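Local coordinates for protein oxidoreductase, 2OG-Fe(II) oxygenase family (Burkholderia pseudomallei, PDB 6N1F) that binds an iron ion and is probably an iron-dependent oxidoreductase of the 2-oxoglutarate oxygenase family, its substrate not established, at residues H155-S160 with H207-R212; E165-I170 with I201-A206. One frame throughout, in Å; residues are numbered along the deposited sequence.

Contact 1 of 2, residues H155-S160 with H207-R212; sequences HLDAAS and HRHEVR. With FE (Fe (III) ion), chain E.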
ATOM      1  N   HIS A 155     -10.892  -3.414  -8.630  1.00 39.07           N
ATOM      2  CA  HIS A 155     -10.945  -4.627  -7.820  1.00 41.70           C
ATOM      3  C   HIS A 155     -11.137  -4.274  -6.351  1.00 40.33           C
ATOM      4  O   HIS A 155     -11.094  -3.107  -5.954  1.00 33.64           O
ATOM      5  CB  HIS A 155      -9.680  -5.464  -7.986  1.00 45.30           C
ATOM      6  CG  HIS A 155      -8.473  -4.841  -7.367  1.00 45.82           C
ATOM      7  ND1 HIS A 155      -7.772  -3.821  -7.973  1.00 44.35           N
ATOM      8  CD2 HIS A 155      -7.857  -5.075  -6.184  1.00 43.22           C
ATOM      9  CE1 HIS A 155      -6.768  -3.461  -7.194  1.00 43.86           C
ATOM     10  NE2 HIS A 155      -6.794  -4.210  -6.106  1.00 45.23           N
ATOM     11  N   LEU A 156     -11.325  -5.322  -5.546  1.00 44.60           N
ATOM     12  CA  LEU A 156     -11.445  -5.234  -4.093  1.00 45.37           C
ATOM     13  C   LEU A 156     -10.350  -6.075  -3.459  1.00 43.99           C
ATOM     14  O   LEU A 156     -10.254  -7.275  -3.735  1.00 39.91           O
ATOM     15  CB  LEU A 156     -12.810  -5.730  -3.617  1.00 45.74           C
ATOM     16  CG  LEU A 156     -13.941  -4.732  -3.412  1.00 47.18           C
ATOM     17  CD1 LEU A 156     -15.272  -5.478  -3.338  1.00 53.11           C
ATOM     18  CD2 LEU A 156     -13.701  -3.923  -2.149  1.00 42.95           C
ATOM     19  N   ASP A 157      -9.536  -5.449  -2.607  1.00 49.57           N
ATOM     20  CA  ASP A 157      -8.500  -6.191  -1.896  1.00 50.92           C
ATOM     21  C   ASP A 157      -9.103  -7.277  -1.024  1.00 48.69           C
ATOM     22  O   ASP A 157      -8.521  -8.357  -0.882  1.00 51.54           O
ATOM     23  CB  ASP A 157      -7.654  -5.240  -1.054  1.00 52.52           C
ATOM     24  CG  ASP A 157      -6.714  -4.398  -1.896  1.00 60.79           C
ATOM     25  OD1 ASP A 157      -6.367  -4.836  -3.018  1.00 66.05           O
ATOM     26  OD2 ASP A 157      -6.317  -3.304  -1.428  1.00 58.49           O
ATOM     27  N   ALA A 158     -10.279  -7.020  -0.457  1.00 46.70           N
ATOM     28  CA  ALA A 158     -10.962  -8.023   0.346  1.00 52.32           C
ATOM     29  C   ALA A 158     -11.193  -9.329  -0.411  1.00 50.90           C
ATOM     30  O   ALA A 158     -11.397 -10.370   0.224  1.00 49.60           O
ATOM     31  CB  ALA A 158     -12.292  -7.456   0.842  1.00 56.34           C
ATOM     32  N   ALA A 159     -11.164  -9.307  -1.746  1.00 56.82           N
ATOM     33  CA  ALA A 159     -11.350 -10.537  -2.509  1.00 55.55           C
ATOM     34  C   ALA A 159     -10.194 -11.511  -2.309  1.00 52.26           C
ATOM     35  O   ALA A 159     -10.398 -12.730  -2.354  1.00 51.65           O
ATOM     36  CB  ALA A 159     -11.521 -10.219  -3.993  1.00 55.22           C
ATOM     37  N   SER A 160      -8.977 -11.000  -2.102  1.00 45.31           N
ATOM     38  CA  SER A 160      -7.851 -11.883  -1.804  1.00 50.88           C
ATOM     39  C   SER A 160      -7.947 -12.437  -0.389  1.00 56.10           C
ATOM     40  O   SER A 160      -7.568 -13.588  -0.138  1.00 63.41           O
ATOM     41  CB  SER A 160      -6.531 -11.138  -1.988  1.00 45.26           C
ATOM     42  OG  SER A 160      -6.360 -10.751  -3.335  1.00 51.62           O
ATOM     43  N   HIS A 207     -13.429  -0.234  -0.163  1.00 34.61           N
ATOM     44  CA  HIS A 207     -13.766   0.450  -1.400  1.00 37.72           C
ATOM     45  C   HIS A 207     -13.002  -0.156  -2.560  1.00 37.39           C
ATOM     46  O   HIS A 207     -11.810  -0.455  -2.442  1.00 38.30           O
ATOM     47  CB  HIS A 207     -13.446   1.937  -1.326  1.00 37.56           C
ATOM     48  CG  HIS A 207     -14.187   2.660  -0.251  1.00 45.84           C
ATOM     49  ND1 HIS A 207     -15.561   2.743  -0.224  1.00 48.98           N
ATOM     50  CD2 HIS A 207     -13.745   3.333   0.836  1.00 47.15           C
ATOM     51  CE1 HIS A 207     -15.935   3.436   0.836  1.00 50.36           C
ATOM     52  NE2 HIS A 207     -14.853   3.806   1.497  1.00 48.13           N
ATOM     53  N   ARG A 208     -13.707  -0.332  -3.674  1.00 40.31           N
ATOM     54  CA  ARG A 208     -13.059  -0.672  -4.928  1.00 35.23           C
ATOM     55  C   ARG A 208     -12.031   0.396  -5.278  1.00 30.87           C
ATOM     56  O   ARG A 208     -12.224   1.579  -4.984  1.00 30.90           O
ATOM     57  CB  ARG A 208     -14.118  -0.796  -6.029  1.00 38.20           C
ATOM     58  CG  ARG A 208     -15.127  -1.912  -5.796  1.00 48.38           C
ATOM     59  CD  ARG A 208     -16.270  -1.907  -6.827  1.00 59.92           C
ATOM     60  NE  ARG A 208     -15.866  -2.327  -8.174  1.00 70.80           N
ATOM     61  CZ  ARG A 208     -15.648  -3.591  -8.541  1.00 72.74           C
ATOM     62  NH1 ARG A 208     -15.774  -4.572  -7.658  1.00 77.24           N
ATOM     63  NH2 ARG A 208     -15.292  -3.878  -9.790  1.00 68.55           N
ATOM     64  N   HIS A 209     -10.919  -0.019  -5.885  1.00 30.29           N
ATOM     65  CA  HIS A 209      -9.880   0.935  -6.264  1.00 25.95           C
ATOM     66  C   HIS A 209      -9.062   0.391  -7.430  1.00 29.61           C
ATOM     67  O   HIS A 209      -9.154  -0.785  -7.791  1.00 27.89           O
ATOM     68  CB  HIS A 209      -8.957   1.272  -5.092  1.00 25.26           C
ATOM     69  CG  HIS A 209      -8.245   0.090  -4.530  1.00 48.69           C
ATOM     70  ND1 HIS A 209      -8.550  -0.441  -3.295  1.00 54.89           N
ATOM     71  CD2 HIS A 209      -7.243  -0.669  -5.033  1.00 51.78           C
ATOM     72  CE1 HIS A 209      -7.763  -1.473  -3.059  1.00 57.10           C
ATOM     73  NE2 HIS A 209      -6.959  -1.634  -4.096  1.00 60.86           N
ATOM     74  N   GLU A 210      -8.229   1.264  -7.996  1.00 23.98           N
ATOM     75  CA  GLU A 210      -7.519   0.960  -9.228  1.00 24.13           C
ATOM     76  C   GLU A 210      -6.344   1.906  -9.364  1.00 28.39           C
ATOM     77  O   GLU A 210      -6.320   2.995  -8.783  1.00 20.34           O
ATOM     78  CB  GLU A 210      -8.431   1.123 -10.448  1.00 25.47           C
ATOM     79  CG  GLU A 210      -8.687   2.585 -10.744  1.00 25.97           C
ATOM     80  CD  GLU A 210      -9.475   2.834 -12.029  1.00 39.55           C
ATOM     81  OE1 GLU A 210      -9.322   2.056 -12.993  1.00 43.46           O
ATOM     82  OE2 GLU A 210     -10.241   3.822 -12.069  1.00 33.07           O
ATOM     83  N   VAL A 211      -5.388   1.500 -10.185  1.00 23.65           N
ATOM     84  CA  VAL A 211      -4.299   2.370 -10.595  1.00 21.66           C
ATOM     85  C   VAL A 211      -4.469   2.634 -12.084  1.00 26.80           C
ATOM     86  O   VAL A 211      -4.588   1.690 -12.873  1.00 27.02           O
ATOM     87  CB  VAL A 211      -2.932   1.744 -10.274  1.00 20.47           C
ATOM     88  CG1 VAL A 211      -1.811   2.700 -10.658  1.00 18.95           C
ATOM     89  CG2 VAL A 211      -2.845   1.362  -8.779  1.00 21.07           C
ATOM     90  N   ARG A 212      -4.521   3.909 -12.466  1.00 31.26           N
ATOM     91  CA  ARG A 212      -4.729   4.239 -13.866  1.00 26.49           C
ATOM     92  C   ARG A 212      -3.421   4.134 -14.642  1.00 28.49           C
ATOM     93  O   ARG A 212      -2.326   4.021 -14.073  1.00 21.75           O
ATOM     94  CB  ARG A 212      -5.349   5.629 -14.021  1.00 24.59           C
ATOM     95  CG  ARG A 212      -6.726   5.702 -13.403  1.00 34.12           C
ATOM     96  CD  ARG A 212      -7.428   7.009 -13.674  1.00 37.47           C
ATOM     97  NE  ARG A 212      -8.841   6.911 -13.319  1.00 38.60           N
ATOM     98  CZ  ARG A 212      -9.653   7.953 -13.162  1.00 39.17           C
ATOM     99  NH1 ARG A 212      -9.191   9.192 -13.303  1.00 38.63           N
ATOM    100  NH2 ARG A 212     -10.923   7.753 -12.846  1.00 30.56           N
TER
HETATM  101 FE    FE E 300      -5.494  -3.219  -4.189  0.90 52.11          FE
HETATM  102  O   HOH W   1      -3.867  -2.061  -5.726  1.00 44.42           O
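His155 and His209 meet through one iron ion and through their backbones. They form an antiparallel hydrogen-bonded pair, with both rings on the same face. His209 N donates to His155 O, 3.1 Å away and fairly straight at 159°. The return bond, from His155 N to His209 O, is longer and more bent. Both side chains have CG between the backbone N and the carbonyl carbon (chi1 70° in His155), which turns the two rings to the metal. The ring planes stand at 78° to each other. Iron is bound by His155 NE2 at 2.5 Å, and His209 NE2 and Asp157 OD1 each bind it at 2.2 Å. A water completes the ligands seen, and it lies in the plane of the His155 ring, at its edge. Backbone carbonyls probably help fix the rotation of the rings. His155 ND1 is hydrogen-bonded to Gly153 O, and His209 ND1 makes a weak bond to His207 O. Phe181 also meets the His209 ring. This metal end is the tight part of the contact.

The outer end is looser, with Leu156 partly exposed and Arg208 exposed. The two side chains cross there at about a right angle, with Leu156 CG 3.9 Å from Arg208 CG. The contact is mainly aliphatic. Leu156 CD2 also packs on the backbone at His207 C, and the bend of the Arg208 chain leaves its guanidinium obliquely by Leu156 CD1. Two histidines and an aspartate in the order His-X-Asp...His are the facial triad of the 2-oxoglutarate/iron oxygenases, set in their double-stranded beta-helix fold.

Contact 2 of 2, residues E165-I170 with I201-A206; sequences EFSVVI and IVTSCA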
ATOM      1  N   GLU A 165      -8.133  -5.117   6.466  1.00 32.92           N
ATOM      2  CA  GLU A 165      -8.833  -3.889   6.833  1.00 31.08           C
ATOM      3  C   GLU A 165      -8.232  -2.647   6.202  1.00 33.37           C
ATOM      4  O   GLU A 165      -8.955  -1.704   5.871  1.00 32.26           O
ATOM      5  CB  GLU A 165      -8.825  -3.694   8.342  1.00 31.71           C
ATOM      6  CG  GLU A 165      -9.859  -4.455   9.093  1.00 43.58           C
ATOM      7  CD  GLU A 165      -9.834  -4.073  10.546  1.00 47.42           C
ATOM      8  OE1 GLU A 165      -9.719  -4.980  11.393  1.00 51.32           O
ATOM      9  OE2 GLU A 165      -9.893  -2.854  10.828  1.00 45.57           O
ATOM     10  N   PHE A 166      -6.919  -2.597   6.077  1.00 30.69           N
ATOM     11  CA  PHE A 166      -6.268  -1.420   5.543  1.00 27.81           C
ATOM     12  C   PHE A 166      -5.146  -1.864   4.641  1.00 28.58           C
ATOM     13  O   PHE A 166      -4.594  -2.956   4.786  1.00 32.57           O
ATOM     14  CB  PHE A 166      -5.712  -0.496   6.631  1.00 28.20           C
ATOM     15  CG  PHE A 166      -6.759   0.081   7.528  1.00 35.24           C
ATOM     16  CD1 PHE A 166      -7.540   1.150   7.110  1.00 30.02           C
ATOM     17  CD2 PHE A 166      -6.962  -0.444   8.794  1.00 33.81           C
ATOM     18  CE1 PHE A 166      -8.509   1.683   7.947  1.00 36.49           C
ATOM     19  CE2 PHE A 166      -7.925   0.082   9.633  1.00 40.80           C
ATOM     20  CZ  PHE A 166      -8.703   1.144   9.210  1.00 35.89           C
ATOM     21  N   SER A 167      -4.831  -0.996   3.706  1.00 28.63           N
ATOM     22  CA  SER A 167      -3.734  -1.160   2.785  1.00 25.69           C
ATOM     23  C   SER A 167      -2.824   0.050   2.937  1.00 23.76           C
ATOM     24  O   SER A 167      -3.302   1.163   3.168  1.00 26.10           O
ATOM     25  CB  SER A 167      -4.273  -1.279   1.346  1.00 27.17           C
ATOM     26  OG  SER A 167      -3.216  -1.277   0.417  1.00 38.16           O
ATOM     27  N   VAL A 168      -1.515  -0.169   2.838  1.00 23.20           N
ATOM     28  CA  VAL A 168      -0.519   0.892   2.905  1.00 28.03           C
ATOM     29  C   VAL A 168       0.352   0.792   1.665  1.00 27.01           C
ATOM     30  O   VAL A 168       0.764  -0.306   1.278  1.00 26.43           O
ATOM     31  CB  VAL A 168       0.352   0.815   4.179  1.00 20.05           C
ATOM     32  CG1 VAL A 168       1.329   1.947   4.193  1.00 19.53           C
ATOM     33  CG2 VAL A 168      -0.524   0.877   5.410  1.00 23.09           C
ATOM     34  N   VAL A 169       0.625   1.935   1.039  1.00 29.38           N
ATOM     35  CA  VAL A 169       1.380   1.987  -0.206  1.00 23.05           C
ATOM     36  C   VAL A 169       2.408   3.087  -0.105  1.00 21.08           C
ATOM     37  O   VAL A 169       2.050   4.258   0.063  1.00 24.03           O
ATOM     38  CB  VAL A 169       0.476   2.231  -1.420  1.00 25.63           C
ATOM     39  CG1 VAL A 169       1.301   2.130  -2.675  1.00 25.88           C
ATOM     40  CG2 VAL A 169      -0.633   1.233  -1.422  1.00 23.46           C
ATOM     41  N   ILE A 170       3.675   2.722  -0.244  1.00 17.28           N
ATOM     42  CA  ILE A 170       4.793   3.652  -0.201  1.00 20.89           C
ATOM     43  C   ILE A 170       5.281   3.844  -1.621  1.00 26.30           C
ATOM     44  O   ILE A 170       5.590   2.861  -2.303  1.00 27.09           O
ATOM     45  CB  ILE A 170       5.929   3.119   0.675  1.00 23.37           C
ATOM     46  CG1 ILE A 170       5.384   2.697   2.032  1.00 23.52           C
ATOM     47  CG2 ILE A 170       7.043   4.159   0.816  1.00 21.30           C
ATOM     48  CD1 ILE A 170       6.467   2.154   2.929  1.00 25.11           C
ATOM     49  N   ILE A 201       0.157   6.181   0.871  1.00 18.63           N
ATOM     50  CA  ILE A 201      -1.297   6.164   0.823  1.00 19.13           C
ATOM     51  C   ILE A 201      -1.773   5.110   1.814  1.00 20.96           C
ATOM     52  O   ILE A 201      -1.193   4.020   1.899  1.00 16.74           O
ATOM     53  CB  ILE A 201      -1.805   5.899  -0.616  1.00 16.77           C
ATOM     54  CG1 ILE A 201      -1.387   7.057  -1.532  1.00 20.74           C
ATOM     55  CG2 ILE A 201      -3.351   5.710  -0.664  1.00 14.67           C
ATOM     56  CD1 ILE A 201      -1.592   6.837  -3.060  1.00 19.62           C
ATOM     57  N   VAL A 202      -2.764   5.463   2.626  1.00 22.74           N
ATOM     58  CA  VAL A 202      -3.424   4.529   3.528  1.00 24.35           C
ATOM     59  C   VAL A 202      -4.879   4.497   3.115  1.00 22.82           C
ATOM     60  O   VAL A 202      -5.493   5.553   2.925  1.00 27.03           O
ATOM     61  CB  VAL A 202      -3.283   4.940   5.004  1.00 23.80           C
ATOM     62  CG1 VAL A 202      -3.911   3.883   5.900  1.00 24.20           C
ATOM     63  CG2 VAL A 202      -1.816   5.147   5.372  1.00 17.53           C
ATOM     64  N   THR A 203      -5.418   3.308   2.906  1.00 26.87           N
ATOM     65  CA  THR A 203      -6.782   3.249   2.412  1.00 27.70           C
ATOM     66  C   THR A 203      -7.498   2.057   3.023  1.00 30.15           C
ATOM     67  O   THR A 203      -6.879   1.040   3.349  1.00 25.47           O
ATOM     68  CB  THR A 203      -6.817   3.222   0.861  1.00 21.80           C
ATOM     69  OG1 THR A 203      -8.175   3.137   0.423  1.00 28.05           O
ATOM     70  CG2 THR A 203      -6.050   2.048   0.301  1.00 24.46           C
ATOM     71  N   SER A 204      -8.805   2.229   3.239  1.00 32.17           N
ATOM     72  CA  SER A 204      -9.656   1.149   3.721  0.71 28.74           C
ATOM     73  C   SER A 204      -9.988   0.192   2.587  1.00 32.39           C
ATOM     74  O   SER A 204     -10.351   0.615   1.487  1.00 43.58           O
ATOM     75  CB  SER A 204     -10.953   1.698   4.310  0.71 31.79           C
ATOM     76  OG  SER A 204     -11.834   0.633   4.647  0.71 36.78           O
ATOM     77  N   CYS A 205      -9.880  -1.101   2.862  1.00 34.84           N
ATOM     78  CA  CYS A 205     -10.121  -2.133   1.857  1.00 42.78           C
ATOM     79  C   CYS A 205     -11.602  -2.333   1.550  1.00 47.86           C
ATOM     80  O   CYS A 205     -11.951  -3.262   0.807  1.00 51.20           O
ATOM     81  CB  CYS A 205      -9.486  -3.454   2.307  1.00 46.68           C
ATOM     82  SG  CYS A 205      -7.688  -3.344   2.590  1.00 46.18           S
ATOM     83  N   ALA A 206     -12.471  -1.486   2.099  1.00 44.80           N
ATOM     84  CA  ALA A 206     -13.905  -1.554   1.849  1.00 44.43           C
ATOM     85  C   ALA A 206     -14.304  -0.984   0.497  1.00 39.68           C
ATOM     86  O   ALA A 206     -15.434  -1.217   0.060  1.00 42.26           O
ATOM     87  CB  ALA A 206     -14.666  -0.805   2.946  1.00 43.73           C
TER
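The Phe166 ring is the one aromatic group here. Thr203 O lies at its edge, near the ring plane, and Ser204 CA comes obliquely to ring atom CD1 of Phe166. Beyond the pair, the ring of Phe130, from helix 120-130, stacks on it. CG is anti to the carbonyl carbon (chi1 -63°), which sets CD1 against Thr203 O and Ser204 CA.

The two strands are antiparallel neighbours in the larger sheet of the double-stranded beta-helix fold. Their axes run 4.7 Å apart at closest approach. Strand 218-227 continues the sheet beyond 166-170, and strand 48-51 continues it beyond 201-204. Ser167 with Thr203 and Val169 with Ile201 are hydrogen-bonded pairs. Phe166 with Ser204 and Val168 with Val202 are non-hydrogen-bonded pairs. Ser167 N to Thr203 O is 2.9 Å, and Ile201 N to Val169 O is 2.8 Å.

The side chains alternate between two faces. Phe166, Val168, Val202 and Ser204 share one, where Phe126 of helix 120-130 packs on both valines. Val168 CG2 and Val202 CG2 are 4.5 Å apart, a light touch. Ser167, Val169, Ile201 and Thr203 share the other face. There Ser167 CB rests against the Thr203 methyl CG2 at 3.9 Å. The Thr203 hydroxyl is hydrogen-bonded to Thr48 OG1 instead.

Regular pairing ends at Glu165. Two residues, Glu165 and Phe166, are opposed to the single Tyr226 of strand 218-227, which makes a classic beta bulge. The Glu165 carboxylate is hydrogen-bonded to Tyr136 OH and forms a salt bridge with Arg228. Cys205 SG sits 3.6 Å from Phe166 C. Cys205 N donates to Glu165 O over 3.2 Å, nearly straight at the hydrogen (172°), but from above the carbonyl plane, 54° out of it.

How the contacts relate
Contact 1 holds the iron, and contact 2 is part of the sheet beside it. Their centres are about 10 Å apart. The second segments are continuous in the chain: residues 201-206 lead straight into 207-212, which carries His209. The contacts also touch in space. Leu156 CD2 packs on Cys205 O at 3.5 Å. Asp157 OD2 is 4.0 Å from Ser167 CB, and Asp157 CB is 4.1 Å from Cys205 SG. Ser167 therefore belongs to the near surroundings of the metal, its side chain about 5 Å from the iron. The face bearing Ser167 and Thr203 is the one turned to the iron site.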